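Local coordinates for uncharacterized NTF2-like protein (Mesorhizobium loti, PDB 3FH1), which is of unknown function but adopts the NTF2-like fold of the SnoaL family, whose cone-shaped interior in relatives often holds a small-molecule pocket, at residues 46-51 and 67-72. Numbering follows the deposited sequence. Where two conformers were deposited one is given.
Sequences CVIENT and VQLWSA
Asn50 OD1, whose amide borders Leu69 of the facing helix, has two hydrogen-bond partners in one of its two conformers: the backbone N of Thr51, 2.9 Å away, and an oxygen of an unidentified ligand, probably from the crystallisation liquor. The Thr51 N–H points fairly straight at OD1 (156°), yet it arrives from above the amide plane and nearly at right angles to the C=O bond. On the other branch of this amide, Asn50 ND2 lies 4.0 Å from Leu69 CD2, a van der Waals neighbour without a hydrogen bond.

No hydrogen bond crosses between 46-51 and 67-72, and the pairing illustrates how a helix can be seated on a sheet by apolar side chains. Ile48 leaves the strand with CG1 anti to its carbonyl carbon (chi1 -68°), and its extended end carries CD1 over the indole of Trp70. Ile48 CD1 stands 3.4 Å from the centroid of the six-membered ring of Trp70, only 8° off the normal, a close CH-pi contact. Ile48 CG1 lies above the same face at its CZ2–CH2 margin, 3.6 Å from Trp70 CZ2, while Leu69 CD2 touches Ile48 CD1 at 4.0 Å. Ile48 is thus wedged between two consecutive helix residues, one offering a ring face and the other a methyl.

Trp70 NE1 also hydrogen-bonds the ligand, consistent with this contact lining the kind of pocket found in NTF2-like relatives.

Phe26 and Phe30 of helix 16-31 meet the indole edge-to-face, Leu38 of helix 38-41 packs against it, and Ala123 approaches from strand 119-127. Strand 46-49 runs parallel to 119-127 and antiparallel to 59-61, where Leu69 touches His60, and helix 63-75 packs over the edge region of the sheet formed by 46-49 and 59-61.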
loop_
_atom_site.group_PDB
_atom_site.type_symbol
_atom_site.label_atom_id
_atom_site.label_comp_id
_atom_site.label_asym_id
_atom_site.label_seq_id
_atom_site.Cartn_x
_atom_site.Cartn_y
_atom_site.Cartn_z
ATOM N N CYS A 46 18.036 -1.286 7.351
ATOM C CA CYS A 46 16.562 -1.396 7.133
ATOM C C CYS A 46 15.768 -0.330 7.916
ATOM O O CYS A 46 16.111 -0.060 9.053
ATOM C CB CYS A 46 16.072 -2.747 7.540
ATOM S SG CYS A 46 14.369 -3.112 7.023
ATOM N N VAL A 47 14.735 0.243 7.298
ATOM C CA VAL A 47 13.846 1.176 7.954
ATOM C C VAL A 47 12.407 0.639 7.863
ATOM O O VAL A 47 11.963 0.258 6.781
ATOM C CB VAL A 47 13.905 2.550 7.293
ATOM C CG1 VAL A 47 12.845 3.540 7.840
ATOM C CG2 VAL A 47 15.306 3.144 7.497
ATOM N N ILE A 48 11.692 0.678 8.978
ATOM C CA ILE A 48 10.257 0.436 9.000
ATOM C C ILE A 48 9.581 1.810 9.258
ATOM O O ILE A 48 9.962 2.555 10.173
ATOM C CB ILE A 48 9.880 -0.530 10.123
ATOM C CG1 ILE A 48 10.433 -1.910 9.824
ATOM C CG2 ILE A 48 8.329 -0.592 10.310
ATOM C CD1 ILE A 48 10.314 -2.862 11.057
ATOM N N GLU A 49 8.546 2.111 8.466
ATOM C CA GLU A 49 7.659 3.249 8.731
ATOM C C GLU A 49 6.401 2.561 9.199
ATOM O O GLU A 49 5.657 1.983 8.417
ATOM C CB GLU A 49 7.471 4.109 7.510
ATOM C CG GLU A 49 8.770 4.785 7.084
ATOM C CD GLU A 49 8.621 5.788 5.976
ATOM O OE1 GLU A 49 7.518 5.945 5.408
ATOM O OE2 GLU A 49 9.673 6.418 5.648
ATOM N N ASN A 50 6.181 2.529 10.510
ATOM C CA ASN A 50 5.075 1.731 11.047
ATOM C C ASN A 50 3.720 2.412 10.804
ATOM O O ASN A 50 3.613 3.593 10.476
ATOM C CB ASN A 50 5.280 1.418 12.544
ATOM C CG ASN A 50 4.516 0.134 13.050
ATOM O OD1 ASN A 50 3.959 -0.678 12.295
ATOM N ND2 ASN A 50 4.526 -0.030 14.379
ATOM N N THR A 51 2.687 1.631 11.062
ATOM C CA THR A 51 1.289 1.967 10.741
ATOM C C THR A 51 0.728 3.094 11.553
ATOM O O THR A 51 -0.234 3.738 11.132
ATOM C CB THR A 51 0.383 0.766 10.971
ATOM O OG1 THR A 51 0.539 0.320 12.343
ATOM C CG2 THR A 51 0.657 -0.410 10.026
ATOM N N VAL A 67 14.244 -5.949 13.738
ATOM C CA VAL A 67 14.080 -7.301 14.348
ATOM C C VAL A 67 13.284 -7.231 15.645
ATOM O O VAL A 67 12.341 -8.020 15.849
ATOM C CB VAL A 67 15.434 -8.044 14.594
ATOM C CG1 VAL A 67 15.181 -9.323 15.450
ATOM C CG2 VAL A 67 16.117 -8.358 13.190
ATOM N N GLN A 68 13.592 -6.268 16.508
ATOM C CA GLN A 68 12.909 -6.217 17.799
ATOM C C GLN A 68 11.406 -5.988 17.588
ATOM O O GLN A 68 10.592 -6.635 18.264
ATOM C CB GLN A 68 13.477 -5.123 18.675
ATOM C CG GLN A 68 12.927 -5.096 20.088
ATOM C CD GLN A 68 13.747 -4.133 20.974
ATOM O OE1 GLN A 68 14.998 -4.153 20.969
ATOM N NE2 GLN A 68 13.046 -3.277 21.708
ATOM N N LEU A 69 11.046 -5.065 16.700
ATOM C CA LEU A 69 9.655 -4.714 16.495
ATOM C C LEU A 69 8.896 -5.883 15.890
ATOM O O LEU A 69 7.876 -6.309 16.403
ATOM C CB LEU A 69 9.487 -3.485 15.627
ATOM C CG LEU A 69 8.024 -3.055 15.265
ATOM C CD1 LEU A 69 7.310 -2.587 16.461
ATOM C CD2 LEU A 69 7.993 -2.004 14.180
ATOM N N TRP A 70 9.406 -6.414 14.796
ATOM C CA TRP A 70 8.729 -7.527 14.163
ATOM C C TRP A 70 8.657 -8.787 15.049
ATOM O O TRP A 70 7.670 -9.524 15.008
ATOM C CB TRP A 70 9.371 -7.820 12.839
ATOM C CG TRP A 70 8.890 -6.916 11.750
ATOM C CD1 TRP A 70 7.611 -6.458 11.558
ATOM C CD2 TRP A 70 9.655 -6.427 10.641
ATOM N NE1 TRP A 70 7.545 -5.721 10.383
ATOM C CE2 TRP A 70 8.773 -5.742 9.794
ATOM C CE3 TRP A 70 11.000 -6.559 10.252
ATOM C CZ2 TRP A 70 9.208 -5.132 8.633
ATOM C CZ3 TRP A 70 11.417 -5.953 9.124
ATOM C CH2 TRP A 70 10.519 -5.235 8.311
ATOM N N SER A 71 9.698 -9.050 15.837
ATOM C CA SER A 71 9.712 -10.199 16.765
ATOM C C SER A 71 8.602 -10.096 17.807
ATOM O O SER A 71 7.943 -11.078 18.163
ATOM C CB SER A 71 11.077 -10.310 17.457
ATOM O OG SER A 71 12.099 -10.570 16.513
ATOM N N ALA A 72 8.416 -8.897 18.324
ATOM C CA ALA A 72 7.395 -8.679 19.329
ATOM C C ALA A 72 6.023 -8.897 18.682
ATOM O O ALA A 72 5.125 -9.475 19.297
ATOM C CB ALA A 72 7.497 -7.263 19.899
#